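Side-chain contacts in dihydrodipicolinate synthase (Agrobacterium tumefaciens, PDB 3B4U), which probably catalyses the condensation of pyruvate with aspartate semialdehyde that opens the diaminopimelate route to lysine, as a TIM-barrel lyase: residues L7-T12 against R31-N36; I102-P107 against A124-I129; T166-S171 against E179-E184; S211-A214 against E220-A223. All blocks are in the same frame, centred on the assembly; numbering follows the deposited sequence.

Contact 1 (L7-T12 against R31-N36); sequences LSAALT and RRCLSN
Apolar contact is all that joins Ala-9 and Leu-11 to Cys-33, and the cysteine is the one residue of the helical segment 31-36 that takes part. The Ala-9 methyl meets the base of the cysteine, CB to CB at 4.2 Å, and the thiol sulfur stands equally near that methyl, so the alanine faces the whole CB-SG bond rather than one end of it. The second approach comes from Leu-11, whose CD1 lies 4.1 Å from Cys-33 SG. With SG anti to its own carbonyl carbon (chi1 -71°), the sulfur turns toward the strand and rests against both methyls, which lie on the same side of it. Leu-11 reaches it although its CB does not head for the helix, and its chain also packs on Met-26, His-29 and Ala-30 of the preceding turns. A small residue on the strand lets the backbones come close: the CA atoms of Ala-9 and Cys-33 are 6.8 Å apart.

Polar bonds run elsewhere. Ala-9 is tied through its backbone to Ser-40 and Thr-42 of the neighbouring strand, while Arg-32 forms a salt bridge with Glu-260. Strand 6-10 and helix 23-35 thus meet as the first half of a beta-alpha-beta unit of the barrel. With no hydrogen bond across the interface, the fit of helix on strand here rests on dispersion and shape, the buried thiol serving as an apolar group.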
loop_
_atom_site.group_PDB
_atom_site.type_symbol
_atom_site.label_atom_id
_atom_site.label_comp_id
_atom_site.label_asym_id
_atom_site.label_seq_id
_atom_site.Cartn_x
_atom_site.Cartn_y
_atom_site.Cartn_z
ATOM N N LEU B 7 -25.075 -8.443 7.720
ATOM C CA LEU B 7 -24.035 -9.302 7.171
ATOM C C LEU B 7 -23.687 -8.852 5.760
ATOM O O LEU B 7 -24.552 -8.804 4.882
ATOM C CB LEU B 7 -24.504 -10.770 7.137
ATOM C CG LEU B 7 -23.497 -11.727 6.526
ATOM C CD1 LEU B 7 -22.136 -11.684 7.264
ATOM C CD2 LEU B 7 -24.044 -13.152 6.478
ATOM N N SER B 8 -22.411 -8.592 5.536
ATOM C CA SER B 8 -21.910 -8.354 4.199
ATOM C C SER B 8 -20.886 -9.434 3.859
ATOM O O SER B 8 -20.031 -9.718 4.674
ATOM C CB SER B 8 -21.279 -6.959 4.142
ATOM O OG SER B 8 -21.012 -6.566 2.802
ATOM N N ALA B 9 -20.941 -10.016 2.654
ATOM C CA ALA B 9 -19.864 -10.894 2.217
ATOM C C ALA B 9 -18.651 -10.069 1.894
ATOM O O ALA B 9 -18.754 -9.068 1.170
ATOM C CB ALA B 9 -20.279 -11.683 1.000
ATOM N N ALA B 10 -17.483 -10.476 2.382
ATOM C CA ALA B 10 -16.211 -9.895 1.952
ATOM C C ALA B 10 -15.920 -10.618 0.639
ATOM O O ALA B 10 -15.220 -11.624 0.588
ATOM C CB ALA B 10 -15.108 -10.151 3.009
ATOM N N LEU B 11 -16.517 -10.137 -0.453
ATOM C CA LEU B 11 -16.713 -10.966 -1.634
ATOM C C LEU B 11 -15.377 -11.323 -2.274
ATOM O O LEU B 11 -14.548 -10.464 -2.543
ATOM C CB LEU B 11 -17.586 -10.228 -2.658
ATOM C CG LEU B 11 -18.280 -11.131 -3.649
ATOM C CD1 LEU B 11 -19.466 -11.844 -3.012
ATOM C CD2 LEU B 11 -18.693 -10.343 -4.897
ATOM N N THR B 12 -15.210 -12.591 -2.606
ATOM C CA THR B 12 -14.066 -13.044 -3.382
ATOM C C THR B 12 -14.199 -12.583 -4.840
ATOM O O THR B 12 -15.299 -12.458 -5.381
ATOM C CB THR B 12 -13.967 -14.577 -3.279
ATOM O OG1 THR B 12 -15.260 -15.175 -3.463
ATOM C CG2 THR B 12 -13.441 -14.998 -1.913
ATOM N N ARG B 31 -24.876 -12.575 -6.160
ATOM C CA ARG B 31 -26.298 -12.879 -6.080
ATOM C C ARG B 31 -26.550 -14.072 -5.170
ATOM O O ARG B 31 -27.521 -14.085 -4.412
ATOM C CB ARG B 31 -26.859 -13.191 -7.457
ATOM C CG ARG B 31 -26.970 -11.973 -8.348
ATOM C CD ARG B 31 -28.126 -11.075 -7.972
ATOM N NE ARG B 31 -28.387 -10.046 -8.995
ATOM C CZ ARG B 31 -29.184 -8.989 -8.822
ATOM N NH1 ARG B 31 -29.322 -8.137 -9.814
ATOM N NH2 ARG B 31 -29.834 -8.763 -7.693
ATOM N N ARG B 32 -25.695 -15.080 -5.242
ATOM C CA ARG B 32 -25.812 -16.260 -4.370
ATOM C C ARG B 32 -25.651 -15.856 -2.910
ATOM O O ARG B 32 -26.437 -16.260 -2.045
ATOM C CB ARG B 32 -24.782 -17.310 -4.791
ATOM C CG ARG B 32 -24.668 -18.466 -3.801
ATOM C CD ARG B 32 -23.842 -19.633 -4.350
ATOM N NE ARG B 32 -22.515 -19.175 -4.755
ATOM C CZ ARG B 32 -21.896 -19.482 -5.881
ATOM N NH1 ARG B 32 -22.431 -20.341 -6.725
ATOM N NH2 ARG B 32 -20.740 -18.928 -6.165
ATOM N N CYS B 33 -24.631 -15.066 -2.593
ATOM C CA CYS B 33 -24.416 -14.644 -1.222
ATOM C C CYS B 33 -25.566 -13.797 -0.682
ATOM O O CYS B 33 -26.002 -13.981 0.473
ATOM C CB CYS B 33 -23.093 -13.864 -1.134
ATOM S SG CYS B 33 -21.609 -14.881 -1.319
ATOM N N LEU B 34 -26.078 -12.899 -1.507
ATOM C CA LEU B 34 -27.256 -12.120 -1.139
ATOM C C LEU B 34 -28.470 -13.005 -0.915
ATOM O O LEU B 34 -29.127 -12.926 0.127
ATOM C CB LEU B 34 -27.514 -11.050 -2.199
ATOM C CG LEU B 34 -26.469 -9.931 -2.300
ATOM C CD1 LEU B 34 -26.629 -9.170 -3.601
ATOM C CD2 LEU B 34 -26.514 -8.970 -1.125
ATOM N N SER B 35 -28.696 -13.962 -1.794
ATOM C CA SER B 35 -29.823 -14.883 -1.648
ATOM C C SER B 35 -29.734 -15.747 -0.402
ATOM O O SER B 35 -30.753 -16.105 0.200
ATOM C CB SER B 35 -29.896 -15.785 -2.896
ATOM O OG SER B 35 -30.913 -16.785 -2.779
ATOM N N ASN B 36 -28.525 -16.111 -0.015
ATOM C CA ASN B 36 -28.299 -17.013 1.101
ATOM C C ASN B 36 -28.146 -16.313 2.434
ATOM O O ASN B 36 -27.856 -16.982 3.424
ATOM C CB ASN B 36 -27.075 -17.872 0.836
ATOM C CG ASN B 36 -27.334 -18.945 -0.194
ATOM O OD1 ASN B 36 -28.499 -19.306 -0.451
ATOM N ND2 ASN B 36 -26.275 -19.439 -0.822
#

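Contact 2 (I102-P107 against A124-I129); sequences ILLAPP and AVFSKI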
loop_
_atom_site.group_PDB
_atom_site.type_symbol
_atom_site.label_atom_id
_atom_site.label_comp_id
_atom_site.label_asym_id
_atom_site.label_seq_id
_atom_site.Cartn_x
_atom_site.Cartn_y
_atom_site.Cartn_z
ATOM N N ILE B 102 -18.459 3.018 2.099
ATOM C CA ILE B 102 -17.068 2.775 1.784
ATOM C C ILE B 102 -16.426 2.053 2.968
ATOM O O ILE B 102 -16.637 2.442 4.102
ATOM C CB ILE B 102 -16.320 4.114 1.574
ATOM C CG1 ILE B 102 -17.030 5.010 0.544
ATOM C CG2 ILE B 102 -14.852 3.852 1.161
ATOM C CD1 ILE B 102 -17.242 4.372 -0.812
ATOM N N LEU B 103 -15.621 1.025 2.696
ATOM C CA LEU B 103 -14.756 0.409 3.697
ATOM C C LEU B 103 -13.386 0.981 3.453
ATOM O O LEU B 103 -12.711 0.589 2.501
ATOM C CB LEU B 103 -14.786 -1.103 3.556
ATOM C CG LEU B 103 -13.835 -1.836 4.505
ATOM C CD1 LEU B 103 -14.229 -1.616 5.970
ATOM C CD2 LEU B 103 -13.790 -3.333 4.175
ATOM N N LEU B 104 -12.999 1.951 4.269
ATOM C CA LEU B 104 -11.808 2.746 4.030
ATOM C C LEU B 104 -10.679 2.366 4.961
ATOM O O LEU B 104 -10.726 2.595 6.169
ATOM C CB LEU B 104 -12.141 4.228 4.193
ATOM C CG LEU B 104 -11.018 5.214 3.903
ATOM C CD1 LEU B 104 -10.524 5.149 2.459
ATOM C CD2 LEU B 104 -11.457 6.634 4.266
ATOM N N ALA B 105 -9.626 1.814 4.377
ATOM C CA ALA B 105 -8.419 1.539 5.121
ATOM C C ALA B 105 -7.616 2.819 5.305
ATOM O O ALA B 105 -7.629 3.686 4.448
ATOM C CB ALA B 105 -7.555 0.486 4.413
ATOM N N PRO B 106 -6.868 2.917 6.409
ATOM C CA PRO B 106 -5.837 3.957 6.480
ATOM C C PRO B 106 -4.753 3.653 5.431
ATOM O O PRO B 106 -4.642 2.529 4.966
ATOM C CB PRO B 106 -5.273 3.800 7.889
ATOM C CG PRO B 106 -5.416 2.326 8.137
ATOM C CD PRO B 106 -6.743 1.948 7.522
ATOM N N PRO B 107 -3.957 4.658 5.089
ATOM C CA PRO B 107 -2.846 4.439 4.196
ATOM C C PRO B 107 -1.848 3.445 4.817
ATOM O O PRO B 107 -1.669 3.424 6.036
ATOM C CB PRO B 107 -2.279 5.848 4.043
ATOM C CG PRO B 107 -2.617 6.540 5.350
ATOM C CD PRO B 107 -3.962 6.017 5.655
ATOM N N ALA B 124 -8.490 14.985 5.537
ATOM C CA ALA B 124 -8.193 15.468 4.187
ATOM C C ALA B 124 -8.952 14.681 3.127
ATOM O O ALA B 124 -9.439 15.253 2.159
ATOM C CB ALA B 124 -6.700 15.408 3.930
ATOM N N VAL B 125 -9.081 13.375 3.322
ATOM C CA VAL B 125 -9.876 12.554 2.398
ATOM C C VAL B 125 -11.331 13.025 2.401
ATOM O O VAL B 125 -11.908 13.229 1.336
ATOM C CB VAL B 125 -9.783 11.049 2.758
ATOM C CG1 VAL B 125 -10.778 10.220 1.937
ATOM C CG2 VAL B 125 -8.364 10.556 2.515
ATOM N N PHE B 126 -11.904 13.229 3.565
ATOM C CA PHE B 126 -13.302 13.633 3.665
ATOM C C PHE B 126 -13.525 15.007 3.038
ATOM O O PHE B 126 -14.518 15.202 2.323
ATOM C CB PHE B 126 -13.781 13.603 5.115
ATOM C CG PHE B 126 -13.636 12.267 5.794
ATOM C CD1 PHE B 126 -13.569 11.059 5.080
ATOM C CD2 PHE B 126 -13.513 12.217 7.158
ATOM C CE1 PHE B 126 -13.373 9.867 5.723
ATOM C CE2 PHE B 126 -13.325 11.031 7.811
ATOM C CZ PHE B 126 -13.270 9.849 7.081
ATOM N N SER B 127 -12.609 15.942 3.281
ATOM C CA SER B 127 -12.699 17.272 2.672
ATOM C C SER B 127 -12.658 17.183 1.164
ATOM O O SER B 127 -13.384 17.912 0.472
ATOM C CB SER B 127 -11.557 18.159 3.167
ATOM O OG SER B 127 -11.624 19.439 2.554
ATOM N N LYS B 128 -11.775 16.343 0.629
ATOM C CA LYS B 128 -11.632 16.175 -0.796
ATOM C C LYS B 128 -12.858 15.509 -1.428
ATOM O O LYS B 128 -13.287 15.896 -2.520
ATOM C CB LYS B 128 -10.361 15.389 -1.093
ATOM C CG LYS B 128 -10.046 15.292 -2.558
ATOM C CD LYS B 128 -9.754 16.643 -3.177
ATOM C CE LYS B 128 -9.199 16.508 -4.593
ATOM N NZ LYS B 128 -8.787 17.844 -5.120
ATOM N N ILE B 129 -13.447 14.526 -0.759
ATOM C CA ILE B 129 -14.718 13.950 -1.253
ATOM C C ILE B 129 -15.763 15.061 -1.372
ATOM O O ILE B 129 -16.493 15.142 -2.378
ATOM C CB ILE B 129 -15.235 12.831 -0.342
ATOM C CG1 ILE B 129 -14.293 11.614 -0.360
ATOM C CG2 ILE B 129 -16.644 12.392 -0.768
ATOM C CD1 ILE B 129 -14.556 10.647 0.724
#
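Val-125 is the first residue of helix segment 124-129 to meet the strand, its CG1 lying 4.3 Å from CD2 of Leu-104. A first torsion that sets this methyl anti to the backbone N of the valine (chi1 171°) is what turns it to the leucine. The approach is loose, and the two backbones remain well separated, with 10.1 Å between the CA atoms of Leu-104 and Val-125.

Phe-126 follows and comes a little nearer. Its CE1 is 4.0 Å from the same Leu-104 CD2, and the leucine chain and the ring cross obliquely. The CB of Phe-126 does not aim at the strand; with CG anti to the carbonyl carbon (chi1 -57°), the ring swings back so that the CE1 side reaches the leucine. The ring is also held by an edge-to-face stack with Phe-161 and by packing on Ile-136. A single leucine methyl is therefore shared by two successive helix residues.

Leu-104 itself packs further on Phe-122 and Ile-136. Strand 101-104, helix 115-129 and strand 136-140 form a right-handed beta-alpha-beta unit, the repeating element of the TIM barrel, with this leucine filling the layer between strand and helix.

Contact 3 (T166-S171 against E179-E184); sequences TGVKDS and ERLLKE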
loop_
_atom_site.group_PDB
_atom_site.type_symbol
_atom_site.label_atom_id
_atom_site.label_comp_id
_atom_site.label_asym_id
_atom_site.label_seq_id
_atom_site.Cartn_x
_atom_site.Cartn_y
_atom_site.Cartn_z
ATOM N N THR B 166 -19.314 6.469 9.997
ATOM C CA THR B 166 -20.505 5.824 10.469
ATOM C C THR B 166 -20.257 4.454 11.096
ATOM O O THR B 166 -21.185 3.849 11.621
ATOM C CB THR B 166 -21.577 5.714 9.383
ATOM O OG1 THR B 166 -21.075 4.877 8.337
ATOM C CG2 THR B 166 -21.961 7.089 8.819
ATOM N N GLY B 167 -19.021 3.972 11.059
ATOM C CA GLY B 167 -18.750 2.671 11.617
ATOM C C GLY B 167 -17.285 2.341 11.524
ATOM O O GLY B 167 -16.463 3.106 11.014
ATOM N N VAL B 168 -16.989 1.169 12.090
ATOM C CA VAL B 168 -15.650 0.630 12.163
ATOM C C VAL B 168 -15.728 -0.844 11.807
ATOM O O VAL B 168 -16.522 -1.563 12.411
ATOM C CB VAL B 168 -15.052 0.756 13.576
ATOM C CG1 VAL B 168 -13.598 0.203 13.603
ATOM C CG2 VAL B 168 -15.044 2.201 14.064
ATOM N N LYS B 169 -14.878 -1.304 10.888
ATOM C CA LYS B 169 -14.678 -2.738 10.720
ATOM C C LYS B 169 -13.450 -3.098 11.524
ATOM O O LYS B 169 -12.318 -2.773 11.155
ATOM C CB LYS B 169 -14.500 -3.104 9.242
ATOM C CG LYS B 169 -14.200 -4.581 9.027
ATOM C CD LYS B 169 -15.305 -5.508 9.507
ATOM C CE LYS B 169 -14.958 -6.963 9.333
ATOM N NZ LYS B 169 -16.121 -7.815 9.780
ATOM N N ASP B 170 -13.684 -3.739 12.676
ATOM C CA ASP B 170 -12.627 -4.074 13.576
ATOM C C ASP B 170 -12.228 -5.508 13.352
ATOM O O ASP B 170 -12.885 -6.431 13.834
ATOM C CB ASP B 170 -13.064 -3.863 15.032
ATOM C CG ASP B 170 -11.984 -4.211 16.010
ATOM O OD1 ASP B 170 -10.830 -4.404 15.590
ATOM O OD2 ASP B 170 -12.303 -4.289 17.211
ATOM N N SER B 171 -11.138 -5.674 12.631
ATOM C CA SER B 171 -10.552 -6.971 12.328
ATOM C C SER B 171 -9.266 -7.155 13.141
ATOM O O SER B 171 -8.395 -7.892 12.750
ATOM C CB SER B 171 -10.306 -7.115 10.834
ATOM O OG SER B 171 -11.567 -7.126 10.209
ATOM N N GLU B 179 -14.210 -4.377 22.740
ATOM C CA GLU B 179 -15.161 -4.085 23.796
ATOM C C GLU B 179 -15.248 -2.576 24.099
ATOM O O GLU B 179 -16.321 -2.086 24.415
ATOM C CB GLU B 179 -14.860 -4.928 25.040
ATOM C CG GLU B 179 -13.744 -4.484 25.900
ATOM C CD GLU B 179 -13.671 -5.276 27.195
ATOM O OE1 GLU B 179 -14.721 -5.757 27.626
ATOM O OE2 GLU B 179 -12.580 -5.396 27.741
ATOM N N ARG B 180 -14.115 -1.868 24.030
ATOM C CA ARG B 180 -14.070 -0.406 24.158
ATOM C C ARG B 180 -14.741 0.286 22.990
ATOM O O ARG B 180 -15.422 1.287 23.178
ATOM C CB ARG B 180 -12.630 0.082 24.260
ATOM C CG ARG B 180 -11.984 -0.306 25.555
ATOM C CD ARG B 180 -10.537 0.083 25.585
ATOM N NE ARG B 180 -10.411 1.531 25.655
ATOM C CZ ARG B 180 -9.668 2.283 24.852
ATOM N NH1 ARG B 180 -8.943 1.748 23.879
ATOM N NH2 ARG B 180 -9.648 3.599 25.032
ATOM N N LEU B 181 -14.542 -0.243 21.766
ATOM C CA LEU B 181 -15.278 0.305 20.628
ATOM C C LEU B 181 -16.764 0.228 20.887
ATOM O O LEU B 181 -17.495 1.139 20.553
ATOM C CB LEU B 181 -14.961 -0.408 19.297
ATOM C CG LEU B 181 -13.597 -0.173 18.677
ATOM C CD1 LEU B 181 -13.547 -1.004 17.406
ATOM C CD2 LEU B 181 -13.338 1.305 18.387
ATOM N N LEU B 182 -17.242 -0.879 21.442
ATOM C CA LEU B 182 -18.658 -1.009 21.700
ATOM C C LEU B 182 -19.136 -0.052 22.799
ATOM O O LEU B 182 -20.174 0.596 22.641
ATOM C CB LEU B 182 -19.011 -2.468 22.005
ATOM C CG LEU B 182 -18.819 -3.416 20.806
ATOM C CD1 LEU B 182 -18.794 -4.870 21.274
ATOM C CD2 LEU B 182 -19.892 -3.182 19.720
ATOM N N LYS B 183 -18.373 0.074 23.887
ATOM C CA LYS B 183 -18.776 0.989 24.978
ATOM C C LYS B 183 -18.749 2.459 24.613
ATOM O O LYS B 183 -19.618 3.228 25.025
ATOM C CB LYS B 183 -17.859 0.775 26.183
ATOM C CG LYS B 183 -18.058 -0.544 26.862
ATOM C CD LYS B 183 -16.976 -0.747 27.929
ATOM C CE LYS B 183 -17.122 -2.031 28.684
ATOM N NZ LYS B 183 -16.046 -2.154 29.725
ATOM N N GLU B 184 -17.683 2.848 23.914
ATOM C CA GLU B 184 -17.459 4.239 23.598
ATOM C C GLU B 184 -18.132 4.642 22.312
ATOM O O GLU B 184 -18.537 5.794 22.195
ATOM C CB GLU B 184 -15.976 4.554 23.510
ATOM C CG GLU B 184 -15.217 4.293 24.760
ATOM C CD GLU B 184 -15.616 5.169 25.910
ATOM O OE1 GLU B 184 -16.025 6.341 25.727
ATOM O OE2 GLU B 184 -15.529 4.633 27.025
#
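Leu-181 presents one methyl, CD1, to both Val-168 and Asp-170, two residues apart on strand 165-170. The purely apolar part is the pair with the valine. Val-168 CG1 and Leu-181 CD1 point at each other tip to tip, 4.0 Å apart. With its CG anti to the carbonyl carbon (chi1 -71°), the leucine extends from the helix toward the strand, bridging backbones whose CA atoms at Val-168 and Leu-181 are 8.5 Å apart. Val-154 of helix 151-160 touches both residues and extends this apolar patch.

Strand 165-170 and helix 175-185 belong to one beta-alpha-beta unit of the TIM barrel, completed by strand 189-192, and the two side chains fill the layer between the barrel wall and its outer helix.

The second kind of contact sets the same methyl against a carboxylate. Leu-181 CD1 lies 3.5 Å from Asp-170 OD2 and 3.7 Å from Asp-170 CB, so the methyl comes across the aspartate at an oblique angle, touching it from CB to the carboxylate oxygen. This is van der Waals contact without a hydrogen bond. The polar needs of the buried group are met by others: OD1 is bonded to Ser-172 OG and Asn-140 ND2, OD2 to Thr-178 OG1 and weakly to His-177 ND1. Bonds to both oxygens fix the rotation of the carboxylate, while the Leu-181 methyl packs against OD2 next to these polar partners.

Contact 4 (S211-A214 against E220-A223); sequences SGVA and EVRA
Val-221 sets its two methyls and its CB against three residues of the 211-214 turn. CG2 packs on Val-213, 3.7 Å from its CG1, the two valine side chains meeting at a slant. The same methyl lies 3.8 Å from the backbone N of Ala-214, while the alanine methyl approaches Val-221 CB at 4.1 Å. The other branch, CG1, is anti to its own backbone N (chi1 180°) and turns to Ser-211, whose OG is 3.6 Å away.

That hydroxyl has a bond of its own within the turn. Ala-214 N donates to Ser-211 OG at 3.0 Å, with an angle of 146° at the hydrogen, which makes an ST motif as the chain leaves strand 208-211 for the short 3-10 segment that begins at Val-213. Turned opposite the backbone N of Ser-211 (chi1 166°), OG comes within reach of the amide of Ala-214. Leu-7 of the adjoining strand also touches Ser-211, Ala-214 and Val-221, and helix 232-240 packs on Val-213 through Ile-234 and Val-238.

The chemistry is mixed on the loop side and wholly aliphatic on the helix side. Because the turn satisfies Ala-214 N internally, an apolar valine can lie against both serine oxygen and amide nitrogen without a polar bond to the helix.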
loop_
_atom_site.group_PDB
_atom_site.type_symbol
_atom_site.label_atom_id
_atom_site.label_comp_id
_atom_site.label_asym_id
_atom_site.label_seq_id
_atom_site.Cartn_x
_atom_site.Cartn_y
_atom_site.Cartn_z
ATOM N N SER B 211 -17.631 -10.350 6.128
ATOM C CA SER B 211 -17.112 -11.680 6.461
ATOM C C SER B 211 -16.577 -12.454 5.275
ATOM O O SER B 211 -17.296 -12.648 4.294
ATOM C CB SER B 211 -18.234 -12.481 7.106
ATOM O OG SER B 211 -17.911 -13.874 7.170
ATOM N N GLY B 212 -15.368 -12.980 5.387
ATOM C CA GLY B 212 -14.818 -13.865 4.382
ATOM C C GLY B 212 -15.466 -15.246 4.370
ATOM O O GLY B 212 -15.747 -15.800 3.314
ATOM N N VAL B 213 -15.722 -15.806 5.546
ATOM C CA VAL B 213 -16.363 -17.099 5.645
ATOM C C VAL B 213 -17.762 -17.075 5.060
ATOM O O VAL B 213 -18.230 -18.091 4.564
ATOM C CB VAL B 213 -16.327 -17.620 7.126
ATOM C CG1 VAL B 213 -17.194 -18.842 7.307
ATOM C CG2 VAL B 213 -14.867 -17.864 7.552
ATOM N N ALA B 214 -18.422 -15.918 5.076
ATOM C CA ALA B 214 -19.744 -15.777 4.501
ATOM C C ALA B 214 -19.767 -15.971 2.980
ATOM O O ALA B 214 -20.849 -16.094 2.424
ATOM C CB ALA B 214 -20.364 -14.408 4.857
ATOM N N GLU B 220 -24.719 -19.694 8.153
ATOM C CA GLU B 220 -24.082 -19.914 9.440
ATOM C C GLU B 220 -23.494 -18.621 10.005
ATOM O O GLU B 220 -23.620 -18.305 11.188
ATOM C CB GLU B 220 -22.981 -20.986 9.337
ATOM C CG GLU B 220 -23.498 -22.395 9.062
ATOM C CD GLU B 220 -23.873 -22.707 7.629
ATOM O OE1 GLU B 220 -23.734 -21.848 6.725
ATOM O OE2 GLU B 220 -24.331 -23.847 7.416
ATOM N N VAL B 221 -22.862 -17.834 9.151
ATOM C CA VAL B 221 -22.335 -16.542 9.584
ATOM C C VAL B 221 -23.476 -15.580 9.907
ATOM O O VAL B 221 -23.363 -14.805 10.845
ATOM C CB VAL B 221 -21.314 -15.948 8.591
ATOM C CG1 VAL B 221 -20.810 -14.612 9.100
ATOM C CG2 VAL B 221 -20.129 -16.915 8.377
ATOM N N ARG B 222 -24.569 -15.608 9.143
ATOM C CA ARG B 222 -25.692 -14.725 9.450
ATOM C C ARG B 222 -26.221 -14.930 10.870
ATOM O O ARG B 222 -26.545 -13.981 11.567
ATOM C CB ARG B 222 -26.799 -14.892 8.406
ATOM C CG ARG B 222 -27.902 -13.884 8.606
ATOM C CD ARG B 222 -29.087 -14.068 7.655
ATOM N NE ARG B 222 -30.151 -13.129 8.016
ATOM C CZ ARG B 222 -30.190 -11.841 7.727
ATOM N NH1 ARG B 222 -29.281 -11.253 6.928
ATOM N NH2 ARG B 222 -31.162 -11.118 8.257
ATOM N N ALA B 223 -26.278 -16.185 11.299
ATOM C CA ALA B 223 -26.793 -16.477 12.643
ATOM C C ALA B 223 -25.925 -15.803 13.693
ATOM O O ALA B 223 -26.422 -15.399 14.740
ATOM C CB ALA B 223 -26.862 -17.963 12.851
#

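Contacts 1, 2 and 3 each join a strand of the barrel wall to the helix that follows it, and contact 4 lies where strand 208-211 closes the ring against strand 6-10. There contacts 1 and 4 touch, their centres 9 Å apart: Ser-8 O is 2.9 Å from Ser-211 N, and Leu-7 CD1 packs 3.7 Å from Val-221 CG1. Contacts 2 and 3 meet at Leu-103 CD1 and Lys-169 CB, 3.6 Å apart. Contacts 1 and 2 lie on opposite sides of the chain centre, about 25 Å between centres. The bound magnesium is about 12 Å from the Leu-104 side chain, beyond direct contact.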